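Local coordinates for protein lectin (Cicer arietinum, PDB 3S18) that agglutinates red blood cells and, as a seed albumin with the four-bladed hemopexin fold, probably does so by binding complex sugars, at residues Val27-Ala32 with Asp215-Leu220; Phe161-Gly166 with Ala194-Thr199. All blocks are in the same frame, centred on the assembly; numbering follows the deposited sequence.

Contact 1: Val27-Ala32 with Asp215-Leu220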
ATOM      1  N   VAL A  27      -6.746  20.587  -1.019  1.00 28.99           N
ATOM      2  CA  VAL A  27      -7.429  21.814  -1.414  1.00 29.96           C
ATOM      3  C   VAL A  27      -7.028  22.148  -2.837  1.00 29.73           C
ATOM      4  O   VAL A  27      -5.898  21.894  -3.252  1.00 30.08           O
ATOM      5  CB  VAL A  27      -7.120  23.044  -0.478  1.00 30.62           C
ATOM      6  CG1 VAL A  27      -7.558  22.788   0.952  1.00 32.75           C
ATOM      7  CG2 VAL A  27      -5.664  23.425  -0.508  1.00 30.32           C
ATOM      8  N   LEU A  28      -7.957  22.691  -3.599  1.00 30.91           N
ATOM      9  CA  LEU A  28      -7.629  23.240  -4.903  1.00 31.47           C
ATOM     10  C   LEU A  28      -7.563  24.753  -4.774  1.00 33.01           C
ATOM     11  O   LEU A  28      -8.522  25.397  -4.343  1.00 34.43           O
ATOM     12  CB  LEU A  28      -8.657  22.824  -5.951  1.00 31.45           C
ATOM     13  CG  LEU A  28      -8.664  23.586  -7.289  1.00 32.02           C
ATOM     14  CD1 LEU A  28      -7.335  23.444  -8.040  1.00 31.33           C
ATOM     15  CD2 LEU A  28      -9.844  23.136  -8.161  1.00 32.16           C
ATOM     16  N   LEU A  29      -6.425  25.311  -5.153  1.00 33.49           N
ATOM     17  CA  LEU A  29      -6.140  26.721  -4.929  1.00 35.34           C
ATOM     18  C   LEU A  29      -5.956  27.475  -6.239  1.00 36.12           C
ATOM     19  O   LEU A  29      -5.370  26.951  -7.185  1.00 35.29           O
ATOM     20  CB  LEU A  29      -4.847  26.832  -4.106  1.00 35.34           C
ATOM     21  CG  LEU A  29      -4.695  27.971  -3.104  1.00 36.70           C
ATOM     22  CD1 LEU A  29      -5.623  27.754  -1.919  1.00 38.70           C
ATOM     23  CD2 LEU A  29      -3.276  28.065  -2.632  1.00 36.04           C
ATOM     24  N   ASP A  30      -6.481  28.694  -6.303  1.00 38.05           N
ATOM     25  CA  ASP A  30      -5.953  29.664  -7.245  1.00 39.62           C
ATOM     26  C   ASP A  30      -4.871  30.398  -6.468  1.00 40.18           C
ATOM     27  O   ASP A  30      -5.168  31.213  -5.605  1.00 41.02           O
ATOM     28  CB  ASP A  30      -7.018  30.641  -7.729  1.00 41.23           C
ATOM     29  CG  ASP A  30      -6.458  31.673  -8.695  1.00 42.96           C
ATOM     30  OD1 ASP A  30      -5.253  32.010  -8.623  1.00 43.53           O
ATOM     31  OD2 ASP A  30      -7.225  32.150  -9.541  1.00 47.19           O
ATOM     32  N   TYR A  31      -3.614  30.085  -6.757  1.00 40.26           N
ATOM     33  CA  TYR A  31      -2.516  30.588  -5.952  1.00 41.09           C
ATOM     34  C   TYR A  31      -2.013  31.942  -6.428  1.00 43.58           C
ATOM     35  O   TYR A  31      -1.077  32.488  -5.852  1.00 44.25           O
ATOM     36  CB  TYR A  31      -1.380  29.567  -5.874  1.00 39.20           C
ATOM     37  CG  TYR A  31      -0.718  29.238  -7.194  1.00 37.96           C
ATOM     38  CD1 TYR A  31      -1.221  28.235  -8.025  1.00 35.73           C
ATOM     39  CD2 TYR A  31       0.432  29.907  -7.601  1.00 36.83           C
ATOM     40  CE1 TYR A  31      -0.604  27.923  -9.228  1.00 35.20           C
ATOM     41  CE2 TYR A  31       1.059  29.599  -8.805  1.00 35.71           C
ATOM     42  CZ  TYR A  31       0.537  28.614  -9.613  1.00 35.12           C
ATOM     43  OH  TYR A  31       1.161  28.321 -10.802  1.00 35.23           O
ATOM     44  N   ALA A  32      -2.638  32.464  -7.482  1.00 46.09           N
ATOM     45  CA  ALA A  32      -2.359  33.803  -8.003  1.00 49.38           C
ATOM     46  C   ALA A  32      -0.922  34.270  -7.727  1.00 50.86           C
ATOM     47  O   ALA A  32      -0.675  34.999  -6.765  1.00 51.74           O
ATOM     48  CB  ALA A  32      -3.386  34.809  -7.461  1.00 50.49           C
ATOM     49  N   ASP A 215       1.646  34.459   5.986  1.00 54.50           N
ATOM     50  CA  ASP A 215       1.801  35.891   5.676  1.00 56.41           C
ATOM     51  C   ASP A 215       1.603  36.208   4.195  1.00 56.34           C
ATOM     52  O   ASP A 215       1.299  37.348   3.841  1.00 57.55           O
ATOM     53  CB  ASP A 215       3.185  36.404   6.098  1.00 57.17           C
ATOM     54  CG  ASP A 215       3.368  36.455   7.604  1.00 58.86           C
ATOM     55  OD1 ASP A 215       2.365  36.389   8.349  1.00 59.88           O
ATOM     56  OD2 ASP A 215       4.532  36.574   8.045  1.00 61.00           O
ATOM     57  N   TYR A 216       1.793  35.209   3.334  1.00 55.42           N
ATOM     58  CA  TYR A 216       1.784  35.429   1.886  1.00 55.50           C
ATOM     59  C   TYR A 216       0.763  34.579   1.128  1.00 54.25           C
ATOM     60  O   TYR A 216       0.504  34.814  -0.058  1.00 54.13           O
ATOM     61  CB  TYR A 216       3.206  35.275   1.322  1.00 55.73           C
ATOM     62  CG  TYR A 216       4.124  36.381   1.810  1.00 58.58           C
ATOM     63  CD1 TYR A 216       4.162  37.617   1.161  1.00 61.16           C
ATOM     64  CD2 TYR A 216       4.923  36.206   2.946  1.00 59.79           C
ATOM     65  CE1 TYR A 216       4.980  38.655   1.621  1.00 63.63           C
ATOM     66  CE2 TYR A 216       5.745  37.236   3.417  1.00 62.81           C
ATOM     67  CZ  TYR A 216       5.768  38.456   2.746  1.00 64.20           C
ATOM     68  OH  TYR A 216       6.576  39.476   3.194  1.00 66.39           O
ATOM     69  N   TRP A 217       0.184  33.602   1.829  1.00 53.34           N
ATOM     70  CA  TRP A 217      -0.922  32.796   1.315  1.00 52.13           C
ATOM     71  C   TRP A 217      -2.120  32.926   2.267  1.00 52.37           C
ATOM     72  O   TRP A 217      -2.491  31.955   2.930  1.00 51.81           O
ATOM     73  CB  TRP A 217      -0.511  31.321   1.200  1.00 50.92           C
ATOM     74  CG  TRP A 217       0.737  31.062   0.379  1.00 50.77           C
ATOM     75  CD1 TRP A 217       2.018  31.448   0.677  1.00 51.37           C
ATOM     76  CD2 TRP A 217       0.817  30.334  -0.853  1.00 49.43           C
ATOM     77  NE1 TRP A 217       2.883  31.027  -0.305  1.00 50.47           N
ATOM     78  CE2 TRP A 217       2.174  30.336  -1.252  1.00 49.91           C
ATOM     79  CE3 TRP A 217      -0.125  29.690  -1.662  1.00 49.30           C
ATOM     80  CZ2 TRP A 217       2.612  29.715  -2.429  1.00 48.91           C
ATOM     81  CZ3 TRP A 217       0.313  29.067  -2.829  1.00 49.15           C
ATOM     82  CH2 TRP A 217       1.669  29.088  -3.200  1.00 47.89           C
ATOM     83  N   PRO A 218      -2.739  34.126   2.333  1.00 53.35           N
ATOM     84  CA  PRO A 218      -3.816  34.343   3.299  1.00 53.77           C
ATOM     85  C   PRO A 218      -4.930  33.308   3.185  1.00 52.73           C
ATOM     86  O   PRO A 218      -5.501  32.921   4.195  1.00 52.59           O
ATOM     87  CB  PRO A 218      -4.335  35.746   2.940  1.00 55.34           C
ATOM     88  CG  PRO A 218      -3.861  35.987   1.542  1.00 54.95           C
ATOM     89  CD  PRO A 218      -2.538  35.312   1.482  1.00 53.99           C
ATOM     90  N   SER A 219      -5.202  32.845   1.964  1.00 51.92           N
ATOM     91  CA  SER A 219      -6.232  31.840   1.710  1.00 51.23           C
ATOM     92  C   SER A 219      -6.057  30.567   2.545  1.00 50.55           C
ATOM     93  O   SER A 219      -7.011  29.821   2.750  1.00 50.09           O
ATOM     94  CB  SER A 219      -6.258  31.474   0.221  1.00 50.72           C
ATOM     95  OG  SER A 219      -5.134  30.686  -0.138  1.00 48.80           O
ATOM     96  N   LEU A 220      -4.837  30.323   3.012  1.00 50.33           N
ATOM     97  CA  LEU A 220      -4.544  29.125   3.789  1.00 50.11           C
ATOM     98  C   LEU A 220      -4.731  29.285   5.305  1.00 51.41           C
ATOM     99  O   LEU A 220      -4.503  28.336   6.050  1.00 50.74           O
ATOM    100  CB  LEU A 220      -3.144  28.590   3.449  1.00 48.84           C
ATOM    101  CG  LEU A 220      -3.002  27.979   2.040  1.00 47.83           C
ATOM    102  CD1 LEU A 220      -1.562  27.619   1.717  1.00 46.10           C
ATOM    103  CD2 LEU A 220      -3.885  26.758   1.863  1.00 47.44           C
TER

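Contact 2: Phe161-Gly166 with Ala194-Thr199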
ATOM      1  N   PHE A 161      21.148  23.206  -6.230  1.00 38.54           N
ATOM      2  CA  PHE A 161      20.419  24.416  -5.892  1.00 38.88           C
ATOM      3  C   PHE A 161      21.236  25.287  -4.915  1.00 40.58           C
ATOM      4  O   PHE A 161      20.909  25.360  -3.724  1.00 40.51           O
ATOM      5  CB  PHE A 161      19.041  24.060  -5.318  1.00 37.62           C
ATOM      6  CG  PHE A 161      18.145  23.339  -6.293  1.00 36.05           C
ATOM      7  CD1 PHE A 161      17.300  24.050  -7.134  1.00 35.87           C
ATOM      8  CD2 PHE A 161      18.143  21.942  -6.359  1.00 34.00           C
ATOM      9  CE1 PHE A 161      16.466  23.381  -8.045  1.00 35.89           C
ATOM     10  CE2 PHE A 161      17.323  21.264  -7.260  1.00 34.46           C
ATOM     11  CZ  PHE A 161      16.480  21.977  -8.106  1.00 34.96           C
ATOM     12  N   PRO A 162      22.321  25.924  -5.412  1.00 41.96           N
ATOM     13  CA  PRO A 162      23.182  26.711  -4.513  1.00 43.62           C
ATOM     14  C   PRO A 162      22.456  27.780  -3.680  1.00 44.17           C
ATOM     15  O   PRO A 162      22.926  28.098  -2.590  1.00 45.05           O
ATOM     16  CB  PRO A 162      24.225  27.348  -5.450  1.00 44.60           C
ATOM     17  CG  PRO A 162      23.895  26.890  -6.853  1.00 43.90           C
ATOM     18  CD  PRO A 162      22.921  25.757  -6.750  1.00 42.23           C
ATOM     19  N   CYS A 163      21.317  28.287  -4.166  1.00 44.15           N
ATOM     20  CA  CYS A 163      20.549  29.357  -3.480  1.00 45.28           C
ATOM     21  C   CYS A 163      19.918  28.938  -2.146  1.00 44.50           C
ATOM     22  O   CYS A 163      19.522  29.790  -1.353  1.00 45.14           O
ATOM     23  CB  CYS A 163      19.475  29.969  -4.402  1.00 45.06           C
ATOM     24  SG  CYS A 163      18.122  28.837  -4.902  1.00 47.33           S
ATOM     25  N   LEU A 164      19.834  27.630  -1.904  1.00 43.19           N
ATOM     26  CA  LEU A 164      19.270  27.119  -0.660  1.00 42.57           C
ATOM     27  C   LEU A 164      20.314  26.870   0.433  1.00 43.20           C
ATOM     28  O   LEU A 164      19.956  26.479   1.540  1.00 43.02           O
ATOM     29  CB  LEU A 164      18.442  25.843  -0.907  1.00 41.09           C
ATOM     30  CG  LEU A 164      17.297  25.855  -1.930  1.00 39.16           C
ATOM     31  CD1 LEU A 164      16.703  24.471  -2.074  1.00 36.54           C
ATOM     32  CD2 LEU A 164      16.225  26.863  -1.581  1.00 38.57           C
ATOM     33  N   ARG A 165      21.593  27.081   0.119  1.00 44.05           N
ATOM     34  CA  ARG A 165      22.672  26.999   1.109  1.00 45.61           C
ATOM     35  C   ARG A 165      22.434  27.991   2.249  1.00 46.16           C
ATOM     36  O   ARG A 165      22.238  29.189   2.019  1.00 46.13           O
ATOM     37  CB  ARG A 165      24.040  27.279   0.467  1.00 46.91           C
ATOM     38  CG  ARG A 165      24.526  26.198  -0.497  1.00 49.22           C
ATOM     39  CD  ARG A 165      25.919  26.497  -1.102  1.00 54.97           C
ATOM     40  NE  ARG A 165      25.928  27.732  -1.894  1.00 58.84           N
ATOM     41  CZ  ARG A 165      26.884  28.086  -2.754  1.00 61.11           C
ATOM     42  NH1 ARG A 165      27.937  27.299  -2.964  1.00 60.98           N
ATOM     43  NH2 ARG A 165      26.779  29.238  -3.412  1.00 62.37           N
ATOM     44  N   GLY A 166      22.438  27.476   3.472  1.00 46.53           N
ATOM     45  CA  GLY A 166      22.215  28.296   4.660  1.00 47.86           C
ATOM     46  C   GLY A 166      20.767  28.503   5.063  1.00 47.55           C
ATOM     47  O   GLY A 166      20.494  29.227   6.027  1.00 49.01           O
ATOM     48  N   ALA A 194       9.349  28.980   0.082  1.00 40.38           N
ATOM     49  CA  ALA A 194      10.218  29.813  -0.739  1.00 41.65           C
ATOM     50  C   ALA A 194       9.795  29.694  -2.193  1.00 41.77           C
ATOM     51  O   ALA A 194       9.410  28.619  -2.651  1.00 40.67           O
ATOM     52  CB  ALA A 194      11.671  29.399  -0.575  1.00 41.54           C
ATOM     53  N   ARG A 195       9.842  30.813  -2.903  1.00 43.44           N
ATOM     54  CA  ARG A 195       9.659  30.849  -4.342  1.00 44.47           C
ATOM     55  C   ARG A 195      11.057  30.916  -4.994  1.00 45.57           C
ATOM     56  O   ARG A 195      11.854  31.804  -4.685  1.00 46.61           O
ATOM     57  CB  ARG A 195       8.807  32.066  -4.681  1.00 45.41           C
ATOM     58  CG  ARG A 195       8.486  32.306  -6.133  1.00 47.22           C
ATOM     59  CD  ARG A 195       7.981  33.740  -6.263  1.00 51.29           C
ATOM     60  NE  ARG A 195       7.505  34.070  -7.604  1.00 54.38           N
ATOM     61  CZ  ARG A 195       7.259  35.309  -8.038  1.00 56.43           C
ATOM     62  NH1 ARG A 195       7.452  36.356  -7.241  1.00 58.48           N
ATOM     63  NH2 ARG A 195       6.826  35.502  -9.276  1.00 55.98           N
ATOM     64  N   ILE A 196      11.373  29.965  -5.864  1.00 45.59           N
ATOM     65  CA  ILE A 196      12.702  29.932  -6.489  1.00 47.03           C
ATOM     66  C   ILE A 196      12.656  30.055  -8.005  1.00 48.32           C
ATOM     67  O   ILE A 196      11.680  29.653  -8.639  1.00 48.06           O
ATOM     68  CB  ILE A 196      13.530  28.670  -6.097  1.00 46.03           C
ATOM     69  CG1 ILE A 196      12.902  27.387  -6.650  1.00 44.08           C
ATOM     70  CG2 ILE A 196      13.721  28.592  -4.580  1.00 46.51           C
ATOM     71  CD1 ILE A 196      13.835  26.190  -6.636  1.00 42.56           C
ATOM     72  N   ASN A 197      13.713  30.634  -8.567  1.00 50.75           N
ATOM     73  CA  ASN A 197      13.952  30.639 -10.004  1.00 52.68           C
ATOM     74  C   ASN A 197      15.022  29.593 -10.242  1.00 53.03           C
ATOM     75  O   ASN A 197      16.110  29.685  -9.683  1.00 53.38           O
ATOM     76  CB  ASN A 197      14.451  32.013 -10.484  1.00 54.39           C
ATOM     77  CG  ASN A 197      13.902  32.407 -11.863  1.00 56.26           C
ATOM     78  OD1 ASN A 197      12.858  33.061 -11.956  1.00 58.05           O
ATOM     79  ND2 ASN A 197      14.627  32.044 -12.932  1.00 55.52           N
ATOM     80  N   PHE A 198      14.700  28.583 -11.043  1.00 53.28           N
ATOM     81  CA  PHE A 198      15.654  27.539 -11.380  1.00 54.23           C
ATOM     82  C   PHE A 198      15.934  27.584 -12.880  1.00 55.73           C
ATOM     83  O   PHE A 198      15.157  28.142 -13.652  1.00 56.38           O
ATOM     84  CB  PHE A 198      15.154  26.152 -10.924  1.00 52.62           C
ATOM     85  CG  PHE A 198      14.009  25.610 -11.743  1.00 52.46           C
ATOM     86  CD1 PHE A 198      12.700  26.019 -11.502  1.00 52.10           C
ATOM     87  CD2 PHE A 198      14.242  24.684 -12.758  1.00 52.91           C
ATOM     88  CE1 PHE A 198      11.633  25.521 -12.266  1.00 52.34           C
ATOM     89  CE2 PHE A 198      13.185  24.183 -13.535  1.00 52.84           C
ATOM     90  CZ  PHE A 198      11.876  24.604 -13.287  1.00 52.62           C
ATOM     91  N   THR A 199      17.059  27.013 -13.282  1.00 57.15           N
ATOM     92  CA  THR A 199      17.411  26.908 -14.692  1.00 58.83           C
ATOM     93  C   THR A 199      18.205  25.611 -14.898  1.00 58.99           C
ATOM     94  O   THR A 199      19.295  25.465 -14.350  1.00 58.97           O
ATOM     95  CB  THR A 199      18.142  28.203 -15.205  1.00 60.48           C
ATOM     96  OG1 THR A 199      18.795  27.954 -16.455  1.00 61.26           O
ATOM     97  CG2 THR A 199      19.158  28.721 -14.183  1.00 61.15           C
TER

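Contact 1: Val27-Ala32 with Asp215-Leu220
Leu29, near the end of strand 25-30, and Tyr31, just beyond it, pack against the six-membered ring of the Trp217 indole. The Leu29 methyl CD2 comes in the plane of that ring at its edge, 3.7 Å from Trp217 CE3. The first side-chain carbon of Tyr31 approaches obliquely, with Tyr31 CB 3.5 Å from Trp217 CZ3. A first torsion of 63° sets Tyr31 CG between backbone N and carbonyl carbon; the phenol leads away from Trp217, and its OH is in a hydrogen bond with the backbone N of His180. The aliphatic packing continues to Leu220, whose CD2 lies 4.3 Å from Leu29 CD1 and, at the limit of contact, 4.5 Å from Val27 CG2.

No polar bond links the two segments directly, but Ser219 OG, 3.5 Å from Leu29 CD1, is hydrogen-bonded to Asp38 OD2 of the first blade, a polar tie beside the apolar contact. Asp30 OD1 accepts from Ala32 N at 2.9 Å, an Asx turn closing the strand end.

Here the chain leaving helix 213-216 brings the last blade against the first, closing the ring of this four-bladed hemopexin-fold propeller; Tyr186, Phe188 and Tyr193 meet the Trp217 ring edge-to-face, while Val40 of strand 39-41 adjoins Leu29.

Contact 2: Phe161-Gly166 with Ala194-Thr199
In this beta-propeller the chain leaving helix 157-160, after the third blade, strands 122-125 to 149-156, packs on the third strand of the next sheet, a junction between successive blades. Phe161 and Ile196 meet here with their side chains at about a right angle. The methyl Ile196 CD1 lies obliquely to the ring, about equally far from two of its atoms and 4.1 Å from Phe161 CE1. A first torsion of -63° turns Phe161 CG anti to the carbonyl carbon, and the ring reaches across to the strand. Farther along, Phe198 CB sits at the edge of the same ring, near its plane, 4.2 Å from Phe161 CE1; the Phe198 ring itself leads away and meets Phe124 edge-to-face.

The other branch of Ile196 faces the 3-10 turn 162-164. Its CG2 is 4.3 Å from Leu164 CD2, and on the Cys163 side the sulfur SG stands 4.4 Å from Ile196 CG2, a loose approach. Leu164 N bonds to Phe161 O at 3.1 Å, within the turn that carries Phe161, Cys163 and Leu164. Ile206 of strand 205-212 adjoins Cys163, Leu164 and Ile196, and Tyr140 of the preceding blade meets Phe161 edge-to-face.

Between these two segments the contact is apolar, carbon and sulfur alone meeting across it, consistent with burial of hydrophobic surface, and no polar bond joins them directly.

Overall arrangement
The two contacts are comparable junctions in one four-bladed propeller, with centres about 21 Å apart and nearest atoms about 7 Å apart. Contact 2 is nested along the chain inside the loop that contact 1 closes. It joins the end of the third blade to strand 192-197 of the fourth, whereas contact 1 carries the chain leaving helix 213-216 back to strand 25-30 of the first, closing the ring. The fourth blade, strands 175-178 to 205-212, is shared: contact 2 uses its third strand, and contact 1 the residues following its last strand. Each sets the 3-10 turn that follows one blade's helix against the third strand of the next blade around the ring.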